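PDB 3LWU: succinylglutamate desuccinylase/aspartoacylase from Shewanella frigidimarina, which binds zinc and probably acts as a hydrolase on ester bonds, as a member of the succinylglutamate desuccinylase/aspartoacylase family. Local coordinates for residues I43-G48 with D88-P93; E81-L86 with I291-N296; A211-I216 with V295-M300. One frame throughout, in Å; residues are numbered along the deposited sequence.

Contact 1 (I43-G48 with D88-P93); sequences IYSFMG and DITLAP
Tyr44 and Leu91 exchange two backbone hydrogen bonds, Tyr44 N to Leu91 O at 3.1 Å and Leu91 N to Tyr44 O at 2.8 Å, and Phe46 and Ile89 do likewise: an antiparallel ladder joining strand 38-46 to strand 89-92, which pairs on its other edge with the parallel strand 56-60 of the catalytic domain. Segments 43-46 and 89-92 make 163° between their N-to-C directions. Ser45 and Thr90 form the non-hydrogen-bonded pair. On the face of Tyr44, Phe46, Ile89 and Leu91, Leu91 CD1 lies at the edge of the Phe46 ring, 4.0 Å from Phe46 CD1, while Pro93 CG lies at the edge of the Tyr44 ring, 4.0 Å from Tyr44 CE2. Ile43 splits its branches: CG2 leans on Thr90 CG2, and CG1, anti to the carbonyl carbon (chi1 -57°), carries CD1 to 3.5 Å from Ala92 CB. An alanine here would probably leave Thr90 CG2 and Ala92 CB without the isoleucine branches they lean on. Further out, Met77 of helix 68-80 packs on Tyr44 and Phe46, and Tyr44 OH bonds to Ile343 O and Tyr346 N of the second subunit. Past the last rung, Gly48 N donates to the anti lone pair of Asp88 OD1, 2.7 Å away and nearly straight at 174°.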
ATOM      1  N   ILE A  43     -11.194  26.639   6.090  1.00 18.07           N
ATOM      2  CA  ILE A  43     -12.138  26.974   7.132  1.00 18.72           C
ATOM      3  C   ILE A  43     -13.071  28.070   6.585  1.00 18.28           C
ATOM      4  O   ILE A  43     -12.622  29.071   5.997  1.00 18.04           O
ATOM      5  CB  ILE A  43     -11.402  27.442   8.437  1.00 18.82           C
ATOM      6  CG1 ILE A  43     -10.404  26.350   8.935  1.00 18.10           C
ATOM      7  CG2 ILE A  43     -12.372  27.826   9.540  1.00 18.36           C
ATOM      8  CD1 ILE A  43     -11.038  25.062   9.409  1.00 17.92           C
ATOM      9  N   TYR A  44     -14.376  27.848   6.778  1.00 17.39           N
ATOM     10  CA  TYR A  44     -15.424  28.759   6.385  1.00 16.93           C
ATOM     11  C   TYR A  44     -16.172  29.103   7.652  1.00 17.53           C
ATOM     12  O   TYR A  44     -16.523  28.220   8.443  1.00 15.98           O
ATOM     13  CB  TYR A  44     -16.397  28.083   5.396  1.00 16.73           C
ATOM     14  CG  TYR A  44     -15.756  27.706   4.091  1.00 15.71           C
ATOM     15  CD1 TYR A  44     -15.537  28.652   3.109  1.00 17.18           C
ATOM     16  CD2 TYR A  44     -15.319  26.409   3.850  1.00 14.92           C
ATOM     17  CE1 TYR A  44     -14.924  28.307   1.873  1.00 18.08           C
ATOM     18  CE2 TYR A  44     -14.684  26.063   2.623  1.00 17.77           C
ATOM     19  CZ  TYR A  44     -14.504  27.026   1.648  1.00 15.83           C
ATOM     20  OH  TYR A  44     -13.939  26.700   0.437  1.00 22.56           O
ATOM     21  N   SER A  45     -16.428  30.382   7.832  1.00 18.09           N
ATOM     22  CA  SER A  45     -17.105  30.849   9.021  1.00 19.55           C
ATOM     23  C   SER A  45     -18.309  31.723   8.668  1.00 19.15           C
ATOM     24  O   SER A  45     -18.161  32.701   7.950  1.00 19.38           O
ATOM     25  CB  SER A  45     -16.102  31.611   9.899  1.00 20.21           C
ATOM     26  OG  SER A  45     -16.790  32.222  10.970  1.00 24.79           O
ATOM     27  N   PHE A  46     -19.504  31.334   9.135  1.00 18.76           N
ATOM     28  CA  PHE A  46     -20.674  32.194   9.056  1.00 18.67           C
ATOM     29  C   PHE A  46     -20.832  32.850  10.418  1.00 19.33           C
ATOM     30  O   PHE A  46     -21.161  32.193  11.401  1.00 19.77           O
ATOM     31  CB  PHE A  46     -21.945  31.394   8.707  1.00 19.27           C
ATOM     32  CG  PHE A  46     -22.019  30.913   7.250  1.00 17.28           C
ATOM     33  CD1 PHE A  46     -21.361  29.793   6.845  1.00 19.21           C
ATOM     34  CD2 PHE A  46     -22.772  31.591   6.319  1.00 17.89           C
ATOM     35  CE1 PHE A  46     -21.420  29.384   5.519  1.00 20.26           C
ATOM     36  CE2 PHE A  46     -22.863  31.182   5.030  1.00 16.03           C
ATOM     37  CZ  PHE A  46     -22.179  30.082   4.619  1.00 17.97           C
HETATM   38  N   MSE A  47     -20.574  34.140  10.490  1.00 19.93           N
HETATM   39  CA  MSE A  47     -20.624  34.872  11.766  1.00 20.83           C
HETATM   40  C   MSE A  47     -22.020  34.928  12.270  1.00 20.29           C
HETATM   41  O   MSE A  47     -22.892  35.271  11.513  1.00 18.94           O
HETATM   42  CB  MSE A  47     -20.298  36.326  11.564  1.00 21.67           C
HETATM   43  CG  MSE A  47     -18.879  36.697  11.721  1.00 27.68           C
HETATM   44 SE   MSE A  47     -18.941  38.665  11.592  0.75 36.33          SE
HETATM   45  CE  MSE A  47     -17.367  38.610  10.391  1.00 30.11           C
ATOM     46  N   GLY A  48     -22.228  34.672  13.551  1.00 19.82           N
ATOM     47  CA  GLY A  48     -23.533  34.858  14.141  1.00 20.69           C
ATOM     48  C   GLY A  48     -23.790  36.331  14.443  1.00 21.68           C
ATOM     49  O   GLY A  48     -22.874  37.040  14.770  1.00 20.65           O
ATOM     50  N   ASP A  88     -22.299  31.612  15.701  1.00 15.22           N
ATOM     51  CA  ASP A  88     -21.191  31.330  14.783  1.00 14.75           C
ATOM     52  C   ASP A  88     -21.265  29.875  14.287  1.00 14.50           C
ATOM     53  O   ASP A  88     -21.522  28.960  15.076  1.00 13.26           O
ATOM     54  CB  ASP A  88     -19.822  31.568  15.465  1.00 15.30           C
ATOM     55  CG  ASP A  88     -19.484  33.038  15.660  1.00 16.29           C
ATOM     56  OD1 ASP A  88     -20.118  33.953  15.078  1.00 13.80           O
ATOM     57  OD2 ASP A  88     -18.502  33.280  16.389  1.00 19.92           O
ATOM     58  N   ILE A  89     -21.015  29.679  12.985  1.00 13.80           N
ATOM     59  CA  ILE A  89     -20.904  28.352  12.382  1.00 13.64           C
ATOM     60  C   ILE A  89     -19.598  28.293  11.661  1.00 13.96           C
ATOM     61  O   ILE A  89     -19.333  29.097  10.764  1.00 13.88           O
ATOM     62  CB  ILE A  89     -22.035  28.013  11.401  1.00 13.62           C
ATOM     63  CG1 ILE A  89     -23.390  28.181  12.095  1.00 14.83           C
ATOM     64  CG2 ILE A  89     -21.901  26.540  10.844  1.00 13.46           C
ATOM     65  CD1 ILE A  89     -24.602  28.002  11.171  1.00 15.68           C
ATOM     66  N   THR A  90     -18.783  27.331  12.078  1.00 14.03           N
ATOM     67  CA  THR A  90     -17.475  27.113  11.514  1.00 14.67           C
ATOM     68  C   THR A  90     -17.462  25.744  10.841  1.00 14.33           C
ATOM     69  O   THR A  90     -17.838  24.751  11.451  1.00 13.90           O
ATOM     70  CB  THR A  90     -16.375  27.172  12.589  1.00 14.62           C
ATOM     71  OG1 THR A  90     -16.446  28.427  13.264  1.00 14.47           O
ATOM     72  CG2 THR A  90     -15.008  27.032  11.938  1.00 14.03           C
ATOM     73  N   LEU A  91     -17.042  25.698   9.579  1.00 14.47           N
ATOM     74  CA  LEU A  91     -17.058  24.459   8.839  1.00 14.56           C
ATOM     75  C   LEU A  91     -15.647  24.154   8.350  1.00 15.01           C
ATOM     76  O   LEU A  91     -14.974  25.031   7.818  1.00 14.79           O
ATOM     77  CB  LEU A  91     -18.054  24.543   7.672  1.00 15.04           C
ATOM     78  CG  LEU A  91     -19.474  24.889   8.169  1.00 14.87           C
ATOM     79  CD1 LEU A  91     -19.687  26.381   7.977  1.00 14.28           C
ATOM     80  CD2 LEU A  91     -20.560  24.100   7.417  1.00 15.10           C
ATOM     81  N   ALA A  92     -15.219  22.901   8.546  1.00 14.99           N
ATOM     82  CA  ALA A  92     -13.887  22.446   8.155  1.00 14.77           C
ATOM     83  C   ALA A  92     -14.040  21.224   7.258  1.00 14.65           C
ATOM     84  O   ALA A  92     -13.949  20.097   7.733  1.00 14.46           O
ATOM     85  CB  ALA A  92     -13.020  22.118   9.379  1.00 13.03           C
ATOM     86  N   PRO A  93     -14.314  21.443   5.957  1.00 14.39           N
ATOM     87  CA  PRO A  93     -14.322  20.283   5.083  1.00 14.17           C
ATOM     88  C   PRO A  93     -12.892  19.868   4.751  1.00 13.50           C
ATOM     89  O   PRO A  93     -11.952  20.582   5.078  1.00 13.97           O
ATOM     90  CB  PRO A  93     -15.056  20.791   3.847  1.00 13.92           C
ATOM     91  CG  PRO A  93     -14.695  22.194   3.775  1.00 15.00           C
ATOM     92  CD  PRO A  93     -14.602  22.677   5.210  1.00 13.98           C
TER

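Contact 2 (E81-L86 with I291-N296); sequences EGYQVL and IAEKVN
Gln84 and Glu293 make the polar half of this meeting of two loops, one leading from helix 68-80 to strand 89-92, the other following helix 271-287. The backbone N-H of Gln84 is shared by both carboxylate oxygens of Glu293, with Gln84 N 3.2 Å from OE1 and OE2 alike; each oxygen offers its syn lone pair, and the bond to OE2 is the straighter, at 160°. The Glu293 chain is bent at chi2 (84°), which turns the carboxylate back to the Gln84 backbone. That carboxylate and the Tyr83 ring stand 72° apart, with OE1 at the ring edge, 3.2 Å from Tyr83 CD1. A third bond runs the other way, Ala292 N to Gln84 O at 3.0 Å, beside the single backbone bridge of Val85 with Ile291. Most apolar contacts involve Tyr83. Ile291 CD1 approaches Tyr83 CD1, and Val295 CG2 comes within 4.0 Å of Tyr83 CE1, the side chains of Tyr83 and Val295 crossing at about a right angle. Leu282 of helix 271-287 packs on both Tyr83 and Ile291. At the other end Leu86 CD1 rests 3.8 Å from Ala292 CA. A single N-H shared by both oxygens probably limits the turning of the carboxylate, and the positive edge of the Tyr83 ring would probably add a mild attraction for OE1.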
ATOM      1  N   GLU A  81     -26.697  30.470   3.094  1.00 16.43           N
ATOM      2  CA  GLU A  81     -26.701  31.775   2.435  1.00 17.86           C
ATOM      3  C   GLU A  81     -28.069  32.442   2.563  1.00 17.33           C
ATOM      4  O   GLU A  81     -28.132  33.644   2.574  1.00 17.20           O
ATOM      5  CB  GLU A  81     -26.342  31.690   0.925  1.00 17.98           C
ATOM      6  CG  GLU A  81     -24.993  31.046   0.573  1.00 17.88           C
ATOM      7  CD  GLU A  81     -23.771  31.683   1.239  1.00 20.34           C
ATOM      8  OE1 GLU A  81     -23.839  32.834   1.724  1.00 19.37           O
ATOM      9  OE2 GLU A  81     -22.713  30.998   1.270  1.00 20.07           O
ATOM     10  N   GLY A  82     -29.135  31.647   2.683  1.00 17.24           N
ATOM     11  CA  GLY A  82     -30.514  32.151   2.822  1.00 17.66           C
ATOM     12  C   GLY A  82     -31.178  32.088   4.198  1.00 17.54           C
ATOM     13  O   GLY A  82     -32.341  32.424   4.323  1.00 19.04           O
ATOM     14  N   TYR A  83     -30.463  31.656   5.234  1.00 17.34           N
ATOM     15  CA  TYR A  83     -30.992  31.637   6.593  1.00 17.03           C
ATOM     16  C   TYR A  83     -30.252  32.682   7.410  1.00 16.51           C
ATOM     17  O   TYR A  83     -29.113  33.022   7.098  1.00 15.81           O
ATOM     18  CB  TYR A  83     -30.836  30.250   7.235  1.00 17.64           C
ATOM     19  CG  TYR A  83     -31.738  29.218   6.617  1.00 19.61           C
ATOM     20  CD1 TYR A  83     -33.078  29.180   6.936  1.00 22.87           C
ATOM     21  CD2 TYR A  83     -31.267  28.284   5.706  1.00 23.48           C
ATOM     22  CE1 TYR A  83     -33.926  28.257   6.381  1.00 23.08           C
ATOM     23  CE2 TYR A  83     -32.144  27.350   5.119  1.00 23.50           C
ATOM     24  CZ  TYR A  83     -33.462  27.363   5.481  1.00 23.19           C
ATOM     25  OH  TYR A  83     -34.368  26.503   4.962  1.00 27.20           O
ATOM     26  N   GLN A  84     -30.917  33.229   8.424  1.00 15.64           N
ATOM     27  CA  GLN A  84     -30.268  34.167   9.306  1.00 15.29           C
ATOM     28  C   GLN A  84     -29.506  33.427  10.411  1.00 14.94           C
ATOM     29  O   GLN A  84     -30.118  32.756  11.267  1.00 15.36           O
ATOM     30  CB  GLN A  84     -31.288  35.113   9.914  1.00 15.68           C
ATOM     31  CG  GLN A  84     -30.679  36.049  10.926  1.00 15.83           C
ATOM     32  CD  GLN A  84     -31.596  37.184  11.236  1.00 17.90           C
ATOM     33  OE1 GLN A  84     -32.612  37.025  11.935  1.00 15.70           O
ATOM     34  NE2 GLN A  84     -31.246  38.357  10.726  1.00 15.52           N
ATOM     35  N   VAL A  85     -28.179  33.584  10.410  1.00 13.41           N
ATOM     36  CA  VAL A  85     -27.311  32.887  11.320  1.00 12.89           C
ATOM     37  C   VAL A  85     -27.177  33.705  12.607  1.00 13.07           C
ATOM     38  O   VAL A  85     -26.681  34.831  12.598  1.00 12.77           O
ATOM     39  CB  VAL A  85     -25.929  32.612  10.664  1.00 13.41           C
ATOM     40  CG1 VAL A  85     -25.021  31.825  11.613  1.00 13.50           C
ATOM     41  CG2 VAL A  85     -26.093  31.809   9.339  1.00 11.86           C
ATOM     42  N   LEU A  86     -27.634  33.132  13.708  1.00 13.37           N
ATOM     43  CA  LEU A  86     -27.590  33.806  15.009  1.00 14.56           C
ATOM     44  C   LEU A  86     -26.292  33.476  15.740  1.00 15.01           C
ATOM     45  O   LEU A  86     -25.687  34.363  16.367  1.00 15.36           O
ATOM     46  CB  LEU A  86     -28.799  33.429  15.860  1.00 14.14           C
ATOM     47  CG  LEU A  86     -30.179  33.745  15.253  1.00 14.83           C
ATOM     48  CD1 LEU A  86     -31.290  33.237  16.186  1.00 13.42           C
ATOM     49  CD2 LEU A  86     -30.344  35.249  14.962  1.00 13.75           C
ATOM     50  N   ILE A 291     -29.906  29.213  14.141  1.00 14.45           N
ATOM     51  CA  ILE A 291     -30.491  30.019  13.084  1.00 13.91           C
ATOM     52  C   ILE A 291     -31.851  30.547  13.521  1.00 13.54           C
ATOM     53  O   ILE A 291     -32.470  29.986  14.437  1.00 12.85           O
ATOM     54  CB  ILE A 291     -30.592  29.256  11.731  1.00 14.05           C
ATOM     55  CG1 ILE A 291     -31.469  28.008  11.828  1.00 14.71           C
ATOM     56  CG2 ILE A 291     -29.180  28.951  11.169  1.00 12.64           C
ATOM     57  CD1 ILE A 291     -31.867  27.428  10.445  1.00 16.03           C
ATOM     58  N   ALA A 292     -32.328  31.609  12.872  1.00 13.22           N
ATOM     59  CA  ALA A 292     -33.588  32.255  13.302  1.00 13.61           C
ATOM     60  C   ALA A 292     -34.842  31.480  12.877  1.00 13.89           C
ATOM     61  O   ALA A 292     -35.845  31.453  13.588  1.00 13.43           O
ATOM     62  CB  ALA A 292     -33.649  33.701  12.813  1.00 13.77           C
ATOM     63  N   GLU A 293     -34.769  30.823  11.734  1.00 14.68           N
ATOM     64  CA  GLU A 293     -35.911  30.129  11.177  1.00 15.33           C
ATOM     65  C   GLU A 293     -36.235  28.806  11.895  1.00 16.05           C
ATOM     66  O   GLU A 293     -35.356  28.153  12.469  1.00 15.74           O
ATOM     67  CB  GLU A 293     -35.683  29.878   9.682  1.00 15.81           C
ATOM     68  CG  GLU A 293     -35.612  31.174   8.871  1.00 16.72           C
ATOM     69  CD  GLU A 293     -34.215  31.834   8.878  1.00 16.95           C
ATOM     70  OE1 GLU A 293     -33.261  31.256   9.415  1.00 14.89           O
ATOM     71  OE2 GLU A 293     -34.080  32.941   8.338  1.00 18.19           O
ATOM     72  N   LYS A 294     -37.517  28.456  11.868  1.00 16.19           N
ATOM     73  CA  LYS A 294     -37.981  27.153  12.259  1.00 17.93           C
ATOM     74  C   LYS A 294     -37.823  26.228  11.068  1.00 17.65           C
ATOM     75  O   LYS A 294     -38.460  26.427  10.052  1.00 18.11           O
ATOM     76  CB  LYS A 294     -39.443  27.200  12.699  1.00 18.50           C
ATOM     77  CG  LYS A 294     -39.960  25.872  13.277  1.00 23.99           C
ATOM     78  CD  LYS A 294     -41.125  26.101  14.266  1.00 29.49           C
ATOM     79  CE  LYS A 294     -41.810  24.784  14.649  1.00 33.85           C
ATOM     80  NZ  LYS A 294     -42.777  24.317  13.581  1.00 36.25           N
ATOM     81  N   VAL A 295     -36.943  25.243  11.175  1.00 17.39           N
ATOM     82  CA  VAL A 295     -36.820  24.215  10.164  1.00 17.58           C
ATOM     83  C   VAL A 295     -37.214  22.909  10.838  1.00 18.71           C
ATOM     84  O   VAL A 295     -36.584  22.503  11.817  1.00 19.14           O
ATOM     85  CB  VAL A 295     -35.410  24.114   9.666  1.00 18.05           C
ATOM     86  CG1 VAL A 295     -35.295  22.951   8.623  1.00 16.44           C
ATOM     87  CG2 VAL A 295     -34.948  25.496   9.108  1.00 16.44           C
ATOM     88  N   ASN A 296     -38.276  22.282  10.353  1.00 18.82           N
ATOM     89  CA  ASN A 296     -38.774  21.047  10.963  1.00 19.63           C
ATOM     90  C   ASN A 296     -37.942  19.830  10.550  1.00 19.17           C
ATOM     91  O   ASN A 296     -37.453  19.769   9.434  1.00 17.42           O
ATOM     92  CB  ASN A 296     -40.229  20.784  10.568  1.00 19.47           C
ATOM     93  CG  ASN A 296     -41.218  21.682  11.305  1.00 22.55           C
ATOM     94  OD1 ASN A 296     -41.025  22.044  12.479  1.00 26.27           O
ATOM     95  ND2 ASN A 296     -42.310  22.005  10.631  1.00 24.10           N
TER

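Contact 3 (A211-I216 with V295-M300); sequences ARFFSI and VNPASM
Met300, a selenomethionine, reaches across to Ser215, and Pro297 lies against the Arg212 carbonyl and Phe213, joining the loop before strand 218-222 to the one before strand 303-306. From CB, which points at 211-216, the Met300 chain starts with CG between the backbone N and the carbonyl carbon (chi1 53°) and runs straight through chi2, bringing SE to 3.7 Å from Ser215 C and 3.9 Å from Ser215 CA. The methyl CE turns off at chi3 toward the start of Ile216, but its modelled position is doubtful. Pro297 CB sits 3.5 Å from Arg212 O, and its CG lies 4.2 Å from Phe213 CD1, the two side chains lying alongside and pointing the same way. Between these touches one water joins the loops: it donates to Phe213 O at 2.8 Å, accepts from Ala298 N at 2.9 Å, and is hydrogen-bonded to Ser215 OG at 2.6 Å. Arg302 NH2 bonds to the carbonyls of both Phe214 and Ala298. The Phe213 ring stacks on His287 at the end of helix 271-287, Phe214 packs on Tyr284 of that helix and on Phe259 of strand 257-263, and Ile216 leans on Leu201 of strand 196-204.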
ATOM      1  N   ALA A 211     -31.376  13.269  18.756  1.00 19.79           N
ATOM      2  CA  ALA A 211     -31.350  12.345  17.626  1.00 19.22           C
ATOM      3  C   ALA A 211     -32.555  12.518  16.708  1.00 19.32           C
ATOM      4  O   ALA A 211     -32.426  12.358  15.500  1.00 18.60           O
ATOM      5  CB  ALA A 211     -31.220  10.876  18.082  1.00 18.28           C
ATOM      6  N   ARG A 212     -33.701  12.902  17.247  1.00 19.44           N
ATOM      7  CA  ARG A 212     -34.900  13.014  16.411  1.00 21.31           C
ATOM      8  C   ARG A 212     -34.900  14.186  15.387  1.00 21.04           C
ATOM      9  O   ARG A 212     -35.814  14.283  14.527  1.00 22.10           O
ATOM     10  CB  ARG A 212     -36.182  13.029  17.290  1.00 22.67           C
ATOM     11  CG  ARG A 212     -36.342  14.208  18.201  1.00 25.34           C
ATOM     12  CD  ARG A 212     -37.709  14.229  18.890  1.00 32.11           C
ATOM     13  NE  ARG A 212     -37.959  15.548  19.485  1.00 36.46           N
ATOM     14  CZ  ARG A 212     -37.379  15.988  20.606  1.00 40.39           C
ATOM     15  NH1 ARG A 212     -36.541  15.201  21.279  1.00 42.44           N
ATOM     16  NH2 ARG A 212     -37.635  17.215  21.070  1.00 41.10           N
ATOM     17  N   PHE A 213     -33.898  15.066  15.463  1.00 19.56           N
ATOM     18  CA  PHE A 213     -33.844  16.231  14.575  1.00 18.31           C
ATOM     19  C   PHE A 213     -33.066  15.962  13.307  1.00 18.32           C
ATOM     20  O   PHE A 213     -33.364  16.546  12.262  1.00 17.89           O
ATOM     21  CB  PHE A 213     -33.288  17.437  15.316  1.00 18.47           C
ATOM     22  CG  PHE A 213     -34.204  17.934  16.401  1.00 18.70           C
ATOM     23  CD1 PHE A 213     -35.249  18.786  16.095  1.00 19.48           C
ATOM     24  CD2 PHE A 213     -34.062  17.489  17.705  1.00 19.18           C
ATOM     25  CE1 PHE A 213     -36.124  19.221  17.063  1.00 19.27           C
ATOM     26  CE2 PHE A 213     -34.926  17.927  18.689  1.00 19.56           C
ATOM     27  CZ  PHE A 213     -35.963  18.795  18.361  1.00 20.40           C
ATOM     28  N   PHE A 214     -32.083  15.071  13.395  1.00 17.29           N
ATOM     29  CA  PHE A 214     -31.327  14.687  12.239  1.00 17.60           C
ATOM     30  C   PHE A 214     -32.169  13.769  11.384  1.00 18.12           C
ATOM     31  O   PHE A 214     -33.195  13.257  11.852  1.00 17.64           O
ATOM     32  CB  PHE A 214     -30.013  14.027  12.647  1.00 17.77           C
ATOM     33  CG  PHE A 214     -29.115  14.923  13.442  1.00 17.26           C
ATOM     34  CD1 PHE A 214     -28.380  15.896  12.824  1.00 18.10           C
ATOM     35  CD2 PHE A 214     -29.028  14.803  14.823  1.00 20.74           C
ATOM     36  CE1 PHE A 214     -27.535  16.739  13.557  1.00 17.87           C
ATOM     37  CE2 PHE A 214     -28.190  15.645  15.555  1.00 20.34           C
ATOM     38  CZ  PHE A 214     -27.441  16.593  14.918  1.00 18.01           C
ATOM     39  N   SER A 215     -31.775  13.602  10.118  1.00 17.87           N
ATOM     40  CA  SER A 215     -32.544  12.770   9.173  1.00 17.60           C
ATOM     41  C   SER A 215     -31.867  11.405   9.101  1.00 18.13           C
ATOM     42  O   SER A 215     -31.390  10.984   8.059  1.00 17.74           O
ATOM     43  CB  SER A 215     -32.591  13.436   7.804  1.00 17.80           C
ATOM     44  OG  SER A 215     -33.234  14.700   7.867  1.00 18.03           O
ATOM     45  N   ILE A 216     -31.775  10.743  10.252  1.00 18.19           N
ATOM     46  CA  ILE A 216     -30.946   9.557  10.382  1.00 18.02           C
ATOM     47  C   ILE A 216     -31.758   8.423  11.004  1.00 18.53           C
ATOM     48  O   ILE A 216     -32.202   8.527  12.151  1.00 18.34           O
ATOM     49  CB  ILE A 216     -29.655   9.856  11.169  1.00 18.21           C
ATOM     50  CG1 ILE A 216     -28.773  10.816  10.356  1.00 18.33           C
ATOM     51  CG2 ILE A 216     -28.852   8.552  11.402  1.00 18.01           C
ATOM     52  CD1 ILE A 216     -27.495  11.237  11.010  1.00 19.45           C
ATOM     53  N   VAL A 295     -36.943  25.243  11.175  1.00 17.39           N
ATOM     54  CA  VAL A 295     -36.820  24.215  10.164  1.00 17.58           C
ATOM     55  C   VAL A 295     -37.214  22.909  10.838  1.00 18.71           C
ATOM     56  O   VAL A 295     -36.584  22.503  11.817  1.00 19.14           O
ATOM     57  CB  VAL A 295     -35.410  24.114   9.666  1.00 18.05           C
ATOM     58  CG1 VAL A 295     -35.295  22.951   8.623  1.00 16.44           C
ATOM     59  CG2 VAL A 295     -34.948  25.496   9.108  1.00 16.44           C
ATOM     60  N   ASN A 296     -38.276  22.282  10.353  1.00 18.82           N
ATOM     61  CA  ASN A 296     -38.774  21.047  10.963  1.00 19.63           C
ATOM     62  C   ASN A 296     -37.942  19.830  10.550  1.00 19.17           C
ATOM     63  O   ASN A 296     -37.453  19.769   9.434  1.00 17.42           O
ATOM     64  CB  ASN A 296     -40.229  20.784  10.568  1.00 19.47           C
ATOM     65  CG  ASN A 296     -41.218  21.682  11.305  1.00 22.55           C
ATOM     66  OD1 ASN A 296     -41.025  22.044  12.479  1.00 26.27           O
ATOM     67  ND2 ASN A 296     -42.310  22.005  10.631  1.00 24.10           N
ATOM     68  N   PRO A 297     -37.799  18.855  11.461  1.00 19.58           N
ATOM     69  CA  PRO A 297     -37.153  17.578  11.152  1.00 20.12           C
ATOM     70  C   PRO A 297     -37.934  16.822  10.078  1.00 20.42           C
ATOM     71  O   PRO A 297     -39.114  17.037   9.949  1.00 21.66           O
ATOM     72  CB  PRO A 297     -37.207  16.815  12.479  1.00 19.88           C
ATOM     73  CG  PRO A 297     -38.142  17.552  13.374  1.00 20.68           C
ATOM     74  CD  PRO A 297     -38.274  18.941  12.851  1.00 19.81           C
ATOM     75  N   ALA A 298     -37.294  15.949   9.323  1.00 20.44           N
ATOM     76  CA  ALA A 298     -38.002  15.117   8.352  1.00 20.96           C
ATOM     77  C   ALA A 298     -38.886  14.097   9.077  1.00 21.82           C
ATOM     78  O   ALA A 298     -38.601  13.722  10.214  1.00 21.97           O
ATOM     79  CB  ALA A 298     -37.005  14.401   7.412  1.00 19.79           C
ATOM     80  N   SER A 299     -39.965  13.683   8.415  1.00 22.60           N
ATOM     81  CA  SER A 299     -40.856  12.648   8.910  1.00 23.61           C
ATOM     82  C   SER A 299     -40.329  11.325   8.470  1.00 23.40           C
ATOM     83  O   SER A 299     -40.294  11.068   7.284  1.00 23.97           O
ATOM     84  CB  SER A 299     -42.252  12.800   8.313  1.00 23.96           C
ATOM     85  OG  SER A 299     -42.921  13.841   8.984  1.00 26.66           O
HETATM   86  N   MSE A 300     -39.919  10.490   9.414  1.00 23.62           N
HETATM   87  CA  MSE A 300     -39.428   9.154   9.089  1.00 24.00           C
HETATM   88  C   MSE A 300     -39.344   8.350  10.350  1.00 23.35           C
HETATM   89  O   MSE A 300     -39.212   8.897  11.431  1.00 23.16           O
HETATM   90  CB  MSE A 300     -38.027   9.197   8.434  1.00 24.27           C
HETATM   91  CG  MSE A 300     -36.994   9.970   9.230  1.00 26.51           C
HETATM   92 SE   MSE A 300     -35.185  10.051   8.407  0.75 32.48          SE
HETATM   93  CE  MSE A 300     -34.387   8.870   9.573  1.00 23.27           C
TER
HETATM   94  O   HOH W   1     -34.561  15.470   9.980  1.00 20.24           O

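Contacts 1 and 2 are neighbours, their centres 14 Å apart, and they touch: Phe46 CZ lies 3.5 Å from Glu81 OE2. Their segments alternate along the chain, 81-86 falling between 43-48 and 88-93, and 291-296 following. Contacts 2 and 3 share Val295 and Asn296, so the loop 291-300 meets first 81-86 and then 211-216, with centres 16 Å apart. Contacts 1 and 3 do not touch; their nearest atoms are about 11 Å apart. Zinc is held by His63, Glu66 and His192: the side chain of Ala92 in contact 1 is about 12 Å from that of His192, and that of Ile216 in contact 3 about 13 Å from the zinc ion, whereas contact 2 lies away.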